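Local structure of exported gluconolactonase (Xanthomonas campestris pv. campestris, 3DR2) at residues K128-L136 / F146-R154; D242-W253 / S280-L291. The protein probably hydrolyses gluconolactone to gluconate in a secondary route of glucose metabolism, as a calcium-binding six-bladed beta-propeller of the SMP-30/gluconolactonase family. All coordinates share one frame; numbering follows the deposited sequence.

Interaction 1 (K128-L136 / F146-R154); sequences KRLNSPNDL and FTDPPFGLR. With CA (calcium ion), chain D.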
loop_
_atom_site.group_PDB
_atom_site.type_symbol
_atom_site.label_atom_id
_atom_site.label_comp_id
_atom_site.label_asym_id
_atom_site.label_seq_id
_atom_site.Cartn_x
_atom_site.Cartn_y
_atom_site.Cartn_z
ATOM N N LYS A 128 8.616 -8.364 27.039
ATOM C CA LYS A 128 8.693 -8.853 25.663
ATOM C C LYS A 128 7.770 -8.046 24.753
ATOM O O LYS A 128 6.678 -7.665 25.159
ATOM C CB LYS A 128 8.285 -10.327 25.603
ATOM C CG LYS A 128 9.152 -11.273 26.430
ATOM C CD LYS A 128 8.617 -12.700 26.347
ATOM C CE LYS A 128 9.416 -13.646 27.225
ATOM N NZ LYS A 128 8.934 -15.052 27.128
ATOM N N ARG A 129 8.205 -7.794 23.522
ATOM C CA ARG A 129 7.378 -7.034 22.586
ATOM C C ARG A 129 6.045 -7.723 22.312
ATOM O O ARG A 129 5.965 -8.952 22.254
ATOM C CB ARG A 129 8.108 -6.827 21.251
ATOM C CG ARG A 129 9.398 -6.018 21.343
ATOM C CD ARG A 129 9.933 -5.618 19.968
ATOM N NE ARG A 129 9.111 -4.595 19.318
ATOM C CZ ARG A 129 9.372 -4.074 18.119
ATOM N NH1 ARG A 129 10.433 -4.478 17.434
ATOM N NH2 ARG A 129 8.578 -3.144 17.603
ATOM N N LEU A 130 4.997 -6.918 22.150
ATOM C CA LEU A 130 3.666 -7.429 21.841
ATOM C C LEU A 130 3.766 -7.979 20.420
ATOM O O LEU A 130 4.712 -7.654 19.704
ATOM C CB LEU A 130 2.653 -6.285 21.888
ATOM C CG LEU A 130 2.438 -5.637 23.262
ATOM C CD1 LEU A 130 1.707 -4.306 23.115
ATOM C CD2 LEU A 130 1.642 -6.588 24.137
ATOM N N ASN A 131 2.799 -8.798 20.013
ATOM C CA ASN A 131 2.814 -9.385 18.670
ATOM C C ASN A 131 2.578 -8.323 17.588
ATOM O O ASN A 131 3.436 -8.068 16.747
ATOM C CB ASN A 131 1.739 -10.473 18.550
ATOM C CG ASN A 131 1.960 -11.635 19.510
ATOM O OD1 ASN A 131 3.095 -12.058 19.743
ATOM N ND2 ASN A 131 0.871 -12.173 20.049
ATOM N N SER A 132 1.398 -7.716 17.623
ATOM C CA SER A 132 1.010 -6.678 16.667
ATOM C C SER A 132 -0.439 -6.293 16.949
ATOM O O SER A 132 -1.370 -6.862 16.373
ATOM C CB SER A 132 1.159 -7.180 15.226
ATOM O OG SER A 132 0.673 -8.504 15.084
ATOM N N PRO A 133 -0.643 -5.334 17.872
ATOM C CA PRO A 133 -1.974 -4.854 18.255
ATOM C C PRO A 133 -2.800 -4.617 17.004
ATOM O O PRO A 133 -2.370 -3.919 16.083
ATOM C CB PRO A 133 -1.665 -3.576 19.015
ATOM C CG PRO A 133 -0.383 -3.935 19.708
ATOM C CD PRO A 133 0.404 -4.610 18.613
ATOM N N ASN A 134 -3.993 -5.197 16.996
ATOM C CA ASN A 134 -4.878 -5.138 15.845
ATOM C C ASN A 134 -6.035 -4.144 15.966
ATOM O O ASN A 134 -6.190 -3.259 15.120
ATOM C CB ASN A 134 -5.403 -6.554 15.586
ATOM C CG ASN A 134 -6.096 -6.687 14.250
ATOM O OD1 ASN A 134 -7.171 -6.129 14.044
ATOM N ND2 ASN A 134 -5.483 -7.433 13.334
ATOM N N ASP A 135 -6.850 -4.287 17.005
ATOM C CA ASP A 135 -7.981 -3.380 17.200
ATOM C C ASP A 135 -8.052 -2.993 18.678
ATOM O O ASP A 135 -7.524 -3.706 19.541
ATOM C CB ASP A 135 -9.280 -4.065 16.741
ATOM C CG ASP A 135 -10.354 -3.075 16.308
ATOM O OD1 ASP A 135 -11.345 -3.513 15.676
ATOM O OD2 ASP A 135 -10.213 -1.867 16.595
ATOM N N LEU A 136 -8.686 -1.861 18.973
ATOM C CA LEU A 136 -8.786 -1.408 20.359
ATOM C C LEU A 136 -10.049 -0.612 20.628
ATOM O O LEU A 136 -10.705 -0.130 19.701
ATOM C CB LEU A 136 -7.565 -0.551 20.730
ATOM C CG LEU A 136 -7.509 0.912 20.266
ATOM C CD1 LEU A 136 -6.185 1.520 20.714
ATOM C CD2 LEU A 136 -7.650 1.004 18.747
ATOM N N PHE A 146 -7.418 -4.012 24.036
ATOM C CA PHE A 146 -7.026 -4.314 22.664
ATOM C C PHE A 146 -6.692 -5.778 22.434
ATOM O O PHE A 146 -6.461 -6.531 23.377
ATOM C CB PHE A 146 -5.846 -3.423 22.259
ATOM C CG PHE A 146 -4.562 -3.712 23.004
ATOM C CD1 PHE A 146 -3.635 -4.615 22.493
ATOM C CD2 PHE A 146 -4.257 -3.036 24.183
ATOM C CE1 PHE A 146 -2.416 -4.838 23.135
ATOM C CE2 PHE A 146 -3.043 -3.249 24.839
ATOM C CZ PHE A 146 -2.118 -4.152 24.311
ATOM N N THR A 147 -6.695 -6.176 21.163
ATOM C CA THR A 147 -6.389 -7.544 20.765
ATOM C C THR A 147 -4.967 -7.597 20.214
ATOM O O THR A 147 -4.498 -6.651 19.572
ATOM C CB THR A 147 -7.351 -8.028 19.674
ATOM O OG1 THR A 147 -7.317 -7.109 18.568
ATOM C CG2 THR A 147 -8.764 -8.117 20.218
ATOM N N ASP A 148 -4.287 -8.713 20.450
ATOM C CA ASP A 148 -2.915 -8.848 19.998
ATOM C C ASP A 148 -2.598 -10.087 19.154
ATOM O O ASP A 148 -1.803 -10.933 19.553
ATOM C CB ASP A 148 -1.976 -8.804 21.210
ATOM C CG ASP A 148 -0.530 -8.591 20.818
ATOM O OD1 ASP A 148 0.365 -9.168 21.472
ATOM O OD2 ASP A 148 -0.282 -7.840 19.856
ATOM N N PRO A 149 -3.221 -10.214 17.973
ATOM C CA PRO A 149 -2.946 -11.370 17.120
ATOM C C PRO A 149 -1.601 -11.109 16.437
ATOM O O PRO A 149 -1.080 -9.994 16.501
ATOM C CB PRO A 149 -4.115 -11.350 16.142
ATOM C CG PRO A 149 -4.299 -9.879 15.925
ATOM C CD PRO A 149 -4.192 -9.307 17.335
ATOM N N PRO A 150 -1.015 -12.123 15.783
ATOM C CA PRO A 150 0.277 -11.959 15.105
ATOM C C PRO A 150 0.217 -11.573 13.625
ATOM O O PRO A 150 1.207 -11.722 12.911
ATOM C CB PRO A 150 0.919 -13.325 15.291
ATOM C CG PRO A 150 -0.253 -14.222 15.083
ATOM C CD PRO A 150 -1.361 -13.552 15.889
ATOM N N PHE A 151 -0.924 -11.074 13.163
ATOM C CA PHE A 151 -1.050 -10.708 11.753
ATOM C C PHE A 151 0.057 -9.779 11.261
ATOM O O PHE A 151 0.575 -9.953 10.154
ATOM C CB PHE A 151 -2.421 -10.078 11.493
ATOM C CG PHE A 151 -3.561 -11.052 11.600
ATOM C CD1 PHE A 151 -3.632 -12.154 10.750
ATOM C CD2 PHE A 151 -4.560 -10.877 12.553
ATOM C CE1 PHE A 151 -4.683 -13.065 10.853
ATOM C CE2 PHE A 151 -5.611 -11.783 12.661
ATOM C CZ PHE A 151 -5.673 -12.878 11.810
ATOM N N GLY A 152 0.425 -8.802 12.084
ATOM C CA GLY A 152 1.466 -7.861 11.707
ATOM C C GLY A 152 2.872 -8.440 11.643
ATOM O O GLY A 152 3.807 -7.760 11.224
ATOM N N LEU A 153 3.024 -9.697 12.053
ATOM C CA LEU A 153 4.331 -10.351 12.047
ATOM C C LEU A 153 4.497 -11.375 10.929
ATOM O O LEU A 153 5.564 -11.980 10.797
ATOM C CB LEU A 153 4.566 -11.072 13.376
ATOM C CG LEU A 153 4.531 -10.240 14.652
ATOM C CD1 LEU A 153 4.712 -11.157 15.863
ATOM C CD2 LEU A 153 5.626 -9.193 14.596
ATOM N N ARG A 154 3.461 -11.567 10.122
ATOM C CA ARG A 154 3.532 -12.571 9.074
ATOM C C ARG A 154 3.038 -12.117 7.705
ATOM O O ARG A 154 2.560 -12.925 6.908
ATOM C CB ARG A 154 2.773 -13.815 9.547
ATOM C CG ARG A 154 3.432 -14.466 10.777
ATOM C CD ARG A 154 2.478 -15.333 11.601
ATOM N NE ARG A 154 3.163 -15.933 12.753
ATOM C CZ ARG A 154 2.555 -16.608 13.727
ATOM N NH1 ARG A 154 1.240 -16.777 13.706
ATOM N NH2 ARG A 154 3.263 -17.119 14.729
HETATM CA CA CA D . -9.103 -6.030 12.625
HETATM O O HOH W 1 -7.265 -6.530 10.940
HETATM O O HOH W 2 -8.461 -3.807 13.292
HETATM O O HOH W 3 -10.879 -5.654 14.189
HETATM O O HOH W 4 -10.905 -4.723 11.602
#

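Interaction 2 (D242-W253 / S280-L291); sequences DGFCVDRGGWLW and SNCTFDQAQQRL. With CA (calcium ion), chain D.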
loop_
_atom_site.group_PDB
_atom_site.type_symbol
_atom_site.label_atom_id
_atom_site.label_comp_id
_atom_site.label_asym_id
_atom_site.label_seq_id
_atom_site.Cartn_x
_atom_site.Cartn_y
_atom_site.Cartn_z
ATOM N N ASP A 242 -14.262 -9.651 11.288
ATOM C CA ASP A 242 -13.064 -8.875 11.586
ATOM C C ASP A 242 -13.306 -7.866 12.702
ATOM O O ASP A 242 -13.072 -8.151 13.873
ATOM C CB ASP A 242 -12.621 -8.158 10.308
ATOM C CG ASP A 242 -11.147 -7.820 10.297
ATOM O OD1 ASP A 242 -10.631 -7.346 11.330
ATOM O OD2 ASP A 242 -10.506 -8.004 9.239
ATOM N N GLY A 243 -13.765 -6.678 12.328
ATOM C CA GLY A 243 -14.054 -5.653 13.312
ATOM C C GLY A 243 -15.560 -5.501 13.432
ATOM O O GLY A 243 -16.293 -5.859 12.512
ATOM N N PHE A 244 -16.025 -4.976 14.558
ATOM C CA PHE A 244 -17.457 -4.796 14.768
ATOM C C PHE A 244 -17.719 -3.776 15.869
ATOM O O PHE A 244 -16.798 -3.359 16.572
ATOM C CB PHE A 244 -18.094 -6.139 15.136
ATOM C CG PHE A 244 -17.420 -6.833 16.287
ATOM C CD1 PHE A 244 -17.737 -6.505 17.600
ATOM C CD2 PHE A 244 -16.460 -7.813 16.053
ATOM C CE1 PHE A 244 -17.104 -7.144 18.669
ATOM C CE2 PHE A 244 -15.822 -8.458 17.110
ATOM C CZ PHE A 244 -16.145 -8.122 18.422
ATOM N N CYS A 245 -18.974 -3.369 16.009
ATOM C CA CYS A 245 -19.337 -2.415 17.043
ATOM C C CYS A 245 -20.674 -2.804 17.651
ATOM O O CYS A 245 -21.385 -3.653 17.117
ATOM C CB CYS A 245 -19.415 -0.995 16.472
ATOM S SG CYS A 245 -20.705 -0.739 15.230
ATOM N N VAL A 246 -20.993 -2.196 18.787
ATOM C CA VAL A 246 -22.253 -2.463 19.472
ATOM C C VAL A 246 -22.963 -1.136 19.704
ATOM O O VAL A 246 -22.340 -0.170 20.146
ATOM C CB VAL A 246 -22.011 -3.154 20.828
ATOM C CG1 VAL A 246 -23.336 -3.382 21.537
ATOM C CG2 VAL A 246 -21.284 -4.478 20.615
ATOM N N ASP A 247 -24.259 -1.084 19.408
ATOM C CA ASP A 247 -25.010 0.155 19.589
ATOM C C ASP A 247 -25.642 0.257 20.973
ATOM O O ASP A 247 -25.583 -0.687 21.756
ATOM C CB ASP A 247 -26.071 0.304 18.485
ATOM C CG ASP A 247 -27.172 -0.735 18.571
ATOM O OD1 ASP A 247 -27.833 -0.968 17.534
ATOM O OD2 ASP A 247 -27.393 -1.304 19.664
ATOM N N ARG A 248 -26.231 1.410 21.279
ATOM C CA ARG A 248 -26.844 1.625 22.589
ATOM C C ARG A 248 -27.936 0.616 22.933
ATOM O O ARG A 248 -28.216 0.380 24.110
ATOM C CB ARG A 248 -27.413 3.045 22.688
ATOM C CG ARG A 248 -26.680 3.945 23.678
ATOM C CD ARG A 248 -25.599 4.783 23.016
ATOM N NE ARG A 248 -26.153 5.747 22.064
ATOM C CZ ARG A 248 -25.436 6.664 21.419
ATOM N NH1 ARG A 248 -24.127 6.754 21.622
ATOM N NH2 ARG A 248 -26.025 7.488 20.565
ATOM N N GLY A 249 -28.551 0.025 21.914
ATOM C CA GLY A 249 -29.601 -0.954 22.144
ATOM C C GLY A 249 -29.068 -2.353 22.403
ATOM O O GLY A 249 -29.829 -3.263 22.750
ATOM N N GLY A 250 -27.763 -2.533 22.223
ATOM C CA GLY A 250 -27.156 -3.832 22.457
ATOM C C GLY A 250 -26.947 -4.681 21.219
ATOM O O GLY A 250 -26.436 -5.801 21.310
ATOM N N TRP A 251 -27.343 -4.171 20.057
ATOM C CA TRP A 251 -27.157 -4.924 18.825
ATOM C C TRP A 251 -25.696 -4.853 18.423
ATOM O O TRP A 251 -25.045 -3.823 18.590
ATOM C CB TRP A 251 -27.995 -4.346 17.688
ATOM C CG TRP A 251 -29.466 -4.516 17.834
ATOM C CD1 TRP A 251 -30.130 -5.169 18.835
ATOM C CD2 TRP A 251 -30.466 -4.013 16.947
ATOM N NE1 TRP A 251 -31.489 -5.098 18.624
ATOM C CE2 TRP A 251 -31.721 -4.394 17.472
ATOM C CE3 TRP A 251 -30.424 -3.273 15.757
ATOM C CZ2 TRP A 251 -32.926 -4.059 16.847
ATOM C CZ3 TRP A 251 -31.622 -2.941 15.134
ATOM C CH2 TRP A 251 -32.856 -3.335 15.682
ATOM N N LEU A 252 -25.191 -5.953 17.882
ATOM C CA LEU A 252 -23.808 -6.015 17.443
ATOM C C LEU A 252 -23.777 -6.022 15.915
ATOM O O LEU A 252 -24.327 -6.919 15.271
ATOM C CB LEU A 252 -23.135 -7.270 18.016
ATOM C CG LEU A 252 -21.624 -7.416 17.812
ATOM C CD1 LEU A 252 -21.051 -8.330 18.876
ATOM C CD2 LEU A 252 -21.328 -7.953 16.424
ATOM N N TRP A 253 -23.153 -4.994 15.347
ATOM C CA TRP A 253 -23.022 -4.844 13.899
ATOM C C TRP A 253 -21.611 -5.289 13.559
ATOM O O TRP A 253 -20.635 -4.635 13.942
ATOM C CB TRP A 253 -23.232 -3.380 13.495
ATOM C CG TRP A 253 -24.562 -2.811 13.944
ATOM C CD1 TRP A 253 -25.039 -2.757 15.223
ATOM C CD2 TRP A 253 -25.577 -2.230 13.115
ATOM N NE1 TRP A 253 -26.288 -2.182 15.243
ATOM C CE2 TRP A 253 -26.644 -1.849 13.963
ATOM C CE3 TRP A 253 -25.692 -1.994 11.737
ATOM C CZ2 TRP A 253 -27.814 -1.243 13.479
ATOM C CZ3 TRP A 253 -26.858 -1.389 11.253
ATOM C CH2 TRP A 253 -27.902 -1.022 12.127
ATOM N N SER A 280 -14.025 -4.827 6.466
ATOM C CA SER A 280 -13.055 -5.103 7.525
ATOM C C SER A 280 -13.440 -4.606 8.913
ATOM O O SER A 280 -12.972 -5.141 9.917
ATOM C CB SER A 280 -11.704 -4.485 7.160
ATOM O OG SER A 280 -11.790 -3.061 7.180
ATOM N N ASN A 281 -14.287 -3.585 8.983
ATOM C CA ASN A 281 -14.647 -3.026 10.279
ATOM C C ASN A 281 -15.814 -2.056 10.104
ATOM O O ASN A 281 -16.215 -1.747 8.983
ATOM C CB ASN A 281 -13.438 -2.264 10.844
ATOM C CG ASN A 281 -13.346 -2.330 12.355
ATOM O OD1 ASN A 281 -14.338 -2.168 13.054
ATOM N ND2 ASN A 281 -12.136 -2.555 12.868
ATOM N N CYS A 282 -16.368 -1.594 11.216
ATOM C CA CYS A 282 -17.456 -0.628 11.161
ATOM C C CYS A 282 -17.621 0.059 12.502
ATOM O O CYS A 282 -17.145 -0.434 13.529
ATOM C CB CYS A 282 -18.774 -1.288 10.723
ATOM S SG CYS A 282 -19.440 -2.594 11.806
ATOM N N THR A 283 -18.280 1.213 12.489
ATOM C CA THR A 283 -18.502 1.976 13.710
ATOM C C THR A 283 -19.600 2.998 13.427
ATOM O O THR A 283 -19.932 3.256 12.270
ATOM C CB THR A 283 -17.200 2.714 14.148
ATOM O OG1 THR A 283 -17.287 3.077 15.534
ATOM C CG2 THR A 283 -16.984 3.981 13.314
ATOM N N PHE A 284 -20.177 3.555 14.484
ATOM C CA PHE A 284 -21.219 4.564 14.332
ATOM C C PHE A 284 -20.664 5.916 14.717
ATOM O O PHE A 284 -19.605 6.011 15.348
ATOM C CB PHE A 284 -22.402 4.290 15.260
ATOM C CG PHE A 284 -23.362 3.270 14.742
ATOM C CD1 PHE A 284 -23.252 1.940 15.115
ATOM C CD2 PHE A 284 -24.386 3.647 13.883
ATOM C CE1 PHE A 284 -24.158 0.993 14.639
ATOM C CE2 PHE A 284 -25.295 2.709 13.401
ATOM C CZ PHE A 284 -25.180 1.381 13.782
ATOM N N ASP A 285 -21.382 6.966 14.335
ATOM C CA ASP A 285 -20.980 8.301 14.726
ATOM C C ASP A 285 -21.558 8.459 16.133
ATOM O O ASP A 285 -22.210 7.548 16.653
ATOM C CB ASP A 285 -21.555 9.352 13.762
ATOM C CG ASP A 285 -23.067 9.331 13.698
ATOM O OD1 ASP A 285 -23.678 8.287 14.007
ATOM O OD2 ASP A 285 -23.645 10.363 13.317
ATOM N N GLN A 286 -21.298 9.602 16.748
ATOM C CA GLN A 286 -21.774 9.912 18.087
ATOM C C GLN A 286 -23.256 9.594 18.309
ATOM O O GLN A 286 -23.620 8.876 19.244
ATOM C CB GLN A 286 -21.525 11.394 18.354
ATOM C CG GLN A 286 -20.516 11.680 19.433
ATOM C CD GLN A 286 -21.118 11.533 20.803
ATOM O OE1 GLN A 286 -21.638 10.474 21.152
ATOM N NE2 GLN A 286 -21.062 12.598 21.590
ATOM N N ALA A 287 -24.105 10.135 17.445
ATOM C CA ALA A 287 -25.549 9.945 17.556
ATOM C C ALA A 287 -26.037 8.566 17.119
ATOM O O ALA A 287 -27.201 8.216 17.338
ATOM C CB ALA A 287 -26.268 11.028 16.748
ATOM N N GLN A 288 -25.144 7.784 16.523
ATOM C CA GLN A 288 -25.479 6.457 16.014
ATOM C C GLN A 288 -26.570 6.593 14.949
ATOM O O GLN A 288 -27.511 5.805 14.887
ATOM C CB GLN A 288 -25.926 5.516 17.148
ATOM C CG GLN A 288 -24.935 5.470 18.312
ATOM C CD GLN A 288 -24.998 4.195 19.146
ATOM O OE1 GLN A 288 -26.034 3.532 19.235
ATOM N NE2 GLN A 288 -23.880 3.861 19.783
ATOM N N GLN A 289 -26.422 7.617 14.113
ATOM C CA GLN A 289 -27.354 7.880 13.022
ATOM C C GLN A 289 -26.680 7.608 11.689
ATOM O O GLN A 289 -27.307 7.687 10.639
ATOM C CB GLN A 289 -27.840 9.331 13.058
ATOM C CG GLN A 289 -28.881 9.608 14.138
ATOM C CD GLN A 289 -30.215 8.937 13.863
ATOM O OE1 GLN A 289 -31.046 8.805 14.759
ATOM N NE2 GLN A 289 -30.432 8.522 12.621
ATOM N N ARG A 290 -25.386 7.302 11.735
ATOM C CA ARG A 290 -24.634 6.997 10.523
ATOM C C ARG A 290 -23.687 5.845 10.819
ATOM O O ARG A 290 -22.933 5.895 11.787
ATOM C CB ARG A 290 -23.831 8.216 10.056
ATOM C CG ARG A 290 -24.671 9.369 9.521
ATOM C CD ARG A 290 -23.811 10.597 9.246
ATOM N NE ARG A 290 -23.250 11.141 10.481
ATOM C CZ ARG A 290 -22.457 12.206 10.550
ATOM N NH1 ARG A 290 -22.108 12.864 9.450
ATOM N NH2 ARG A 290 -22.027 12.630 11.730
ATOM N N LEU A 291 -23.755 4.807 9.996
ATOM C CA LEU A 291 -22.891 3.643 10.157
ATOM C C LEU A 291 -21.768 3.733 9.133
ATOM O O LEU A 291 -22.026 3.781 7.931
ATOM C CB LEU A 291 -23.673 2.351 9.918
ATOM C CG LEU A 291 -22.835 1.070 9.895
ATOM C CD1 LEU A 291 -22.412 0.701 11.315
ATOM C CD2 LEU A 291 -23.646 -0.055 9.265
HETATM CA CA CA D . -9.103 -6.030 12.625
HETATM O O HOH W 3 -10.879 -5.654 14.189
HETATM O O HOH W 5 -22.867 1.915 21.780
HETATM O O HOH W 1 -7.265 -6.530 10.940
HETATM O O HOH W 2 -8.461 -3.807 13.292
HETATM O O HOH W 4 -10.905 -4.723 11.602
#

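Interaction 1 (K128-L136 / F146-R154)
L130 lays its CB against the carboxylate of D148 and sends CD1 to the CZ corner of the F146 ring, the two side chains crossing at about a right angle. N131 grips D148 twice. Its backbone N meets the syn lone pair of D148 OD1 at 2.9 Å, and its ND2 reaches D148 O at 3.0 Å in a nearly straight bond (174°) lying in the amide plane. The other carboxylate oxygen, D148 OD2, takes S132 N at 2.8 Å, so two successive amides hold the D148 carboxylate. With chi1 at 43°, S132 turns OG between its own N and carbonyl carbon, where it donates to P149 O (2.7 Å) and accepts from G152 N (3.0 Å). P133 lies alongside F146 and brings CG near CE1. The loop from L130 leads into a hairpin of strands 136-138 and 144-147, in one four-stranded sheet of the propeller; F146 lies on its second strand, and D148 to G152 follow it. N134 stands with CG anti to the backbone N (chi1 -168°), its CB against the P149 ring and OD1 on the calcium ion at 2.4 Å; E48, N191 and D242 complete the protein ligands. Its backbone N bonds T147 O. D135 O receives T147 N at 3.1 Å, while T147 OG1, also bonded to N191 O, accepts D135 N. L136 then pairs with F146 as a non-hydrogen-bonded antiparallel pair, CB against CB.

Interaction 2 (D242-W253 / S280-L291)
W253 and F284 both set CG anti to their carbonyl carbons (chi1 -57° and -81°), which drives the edge of the F284 ring into a face of the indole in a T-shaped stack. The planes stand perpendicular, and F284 CZ comes to 3.6 Å from W253 CE2. C245 turns SG between its backbone N and carbonyl carbon, 3.7 Å from F284 CD1, and L291 CD2 packs on W253 CE3. At the turns, R248 folds over Q288 so that guanidinium and amide stack, planes 10° apart. Q288 OE1 receives R248 N at 3.0 Å on a lone pair, in a nearly straight bond, while R248 NH1 and NH2 converge end-on upon Q286 O. Water 5 joins Q288 NE2 to V246 O. Toward the inner ends, G243 N donates to S280 O at 3.0 Å, the one backbone-to-backbone hydrogen bond here, and D242 OD1 binds the calcium ion at 2.4 Å. Strands 244-246 and 281-284 run roughly parallel as edge strands of two antiparallel sheets, so adjacent propeller blades pack here mainly through side chains. Helix 26-32 touches W253 through L28 and R31, strand 201-206 packs on F244 and V246, and strand 47-53 meets S280 and N281.

In the fold
Both interactions reach the same calcium ion, N134 from interaction 1 and D242 from interaction 2, and four water ligands are common to the two. Their centres nevertheless lie about 23 Å apart, on opposite sides of the centre of the chain. They meet where D135 OD1 probably accepts a hydrogen bond from N281 ND2 (3.1 Å). Interaction 1 is almost wholly buried and knits together the loops bordering one hairpin, chiefly with bonds between backbone amides, carbonyls and polar side chains. Interaction 2 joins two separate sheets: aromatic and sulfur packing fills its middle, whereas the arginine–glutamine stack lies at its exposed outer end.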